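Local structure of Ala-tRNApro hydrolase ProX (Aeropyrum pernix, 1WDV) at residues G96-P100 and V101-P105. The protein probably acts as a trans-editing deacylase that hydrolyses alanine wrongly attached to proline tRNA. Sequence-based numbering, arbitrary orientation.
Sequences GGVPP and VALPP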
# COMPACT_ATOMS: atom_id res chain seq x y z
N GLY A 96 10.96 0.19 -0.57
CA GLY A 96 10.40 -0.69 0.45
C GLY A 96 9.58 -0.04 1.57
O GLY A 96 9.32 -0.66 2.62
N GLY A 97 9.15 1.19 1.37
CA GLY A 97 8.39 1.83 2.42
C GLY A 97 7.22 2.68 1.95
O GLY A 97 6.77 3.56 2.69
N VAL A 98 6.72 2.41 0.75
CA VAL A 98 5.61 3.21 0.20
C VAL A 98 4.36 3.04 1.04
O VAL A 98 3.86 1.94 1.16
CB VAL A 98 5.31 2.80 -1.25
CG1 VAL A 98 4.18 3.65 -1.86
CG2 VAL A 98 6.58 3.00 -2.10
N PRO A 99 3.85 4.12 1.64
CA PRO A 99 2.64 4.07 2.46
C PRO A 99 1.38 4.17 1.62
O PRO A 99 1.42 4.60 0.47
CB PRO A 99 2.80 5.26 3.39
CG PRO A 99 3.44 6.30 2.43
CD PRO A 99 4.43 5.49 1.61
N PRO A 100 0.22 3.77 2.18
CA PRO A 100 -1.05 3.84 1.45
C PRO A 100 -1.76 5.18 1.68
O PRO A 100 -2.85 5.43 1.17
CB PRO A 100 -1.83 2.65 2.04
CG PRO A 100 -1.41 2.67 3.47
CD PRO A 100 0.10 2.91 3.38
N VAL A 101 -1.13 6.05 2.46
CA VAL A 101 -1.68 7.38 2.74
C VAL A 101 -0.54 8.39 2.68
O VAL A 101 0.64 8.01 2.64
CB VAL A 101 -2.32 7.45 4.15
CG1 VAL A 101 -3.50 6.49 4.24
CG2 VAL A 101 -1.28 7.14 5.24
N ALA A 102 -0.90 9.67 2.66
CA ALA A 102 0.08 10.75 2.60
C ALA A 102 0.94 10.72 1.33
O ALA A 102 2.13 11.13 1.32
CB ALA A 102 0.95 10.73 3.86
N LEU A 103 0.32 10.27 0.24
CA LEU A 103 0.97 10.25 -1.08
C LEU A 103 0.50 11.53 -1.82
O LEU A 103 -0.45 12.21 -1.35
CB LEU A 103 0.48 9.03 -1.88
CG LEU A 103 0.79 7.64 -1.33
CD1 LEU A 103 -0.01 6.60 -2.10
CD2 LEU A 103 2.31 7.40 -1.43
N PRO A 104 1.17 11.88 -2.94
CA PRO A 104 0.75 13.08 -3.69
C PRO A 104 -0.74 12.87 -4.04
O PRO A 104 -1.18 11.76 -4.37
CB PRO A 104 1.68 13.09 -4.89
CG PRO A 104 2.99 12.59 -4.27
CD PRO A 104 2.49 11.40 -3.42
N PRO A 105 -1.54 13.95 -3.98
CA PRO A 105 -2.97 13.85 -4.26
C PRO A 105 -3.48 13.39 -5.61
O PRO A 105 -4.67 13.13 -5.76
CB PRO A 105 -3.49 15.23 -3.85
CG PRO A 105 -2.34 16.12 -4.23
CD PRO A 105 -1.12 15.34 -3.75
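Leu103 reaches back across the bend to Pro99 and Val98 through its isobutyl end. Its CB lies 5.1 Å from Pro99 O, so the touching begins one bond further out: CG stands 3.6 Å from Pro99 O, and CD1 is also close to that oxygen. CD2 goes furthest, coming within 3.5 Å of Pro99 O. The same methyl makes two apolar contacts, with Pro99 CG and Val98 CG1, each at 4.2 Å. The first torsion sets this course, placing CG anti to the carbonyl carbon (chi1 -62°). The approaches to Pro99 O are carbon-to-oxygen packing contacts and not conventional hydrogen bonds. An alanine here would lose the fork around Pro99 O and would probably leave that oxygen, Pro99 CG and Val98 CG1 without their packing from this side chain.

On the inside of the bend, Pro99 CG packs 3.3 Å from Val101 O. Val101 CG1 lies 4.4 Å from Pro100 CG, and both side chains continue onto Leu139 of helix 136-143. Tyr93 touches Pro99 and Leu103 and hydrogen-bonds to Ala102 O. The chain turns at Pro100 and again at Ala102, whose phi of 62° is left-handed, with the extended Val101 between the two corners. With no backbone hydrogen bond between 96-100 and 101-105, side-chain packing closes this irregular, proline-rich connection locally; it links helix 84-91 to strand 108-112 of the mixed sheet in the aminoacyl-tRNA editing domain.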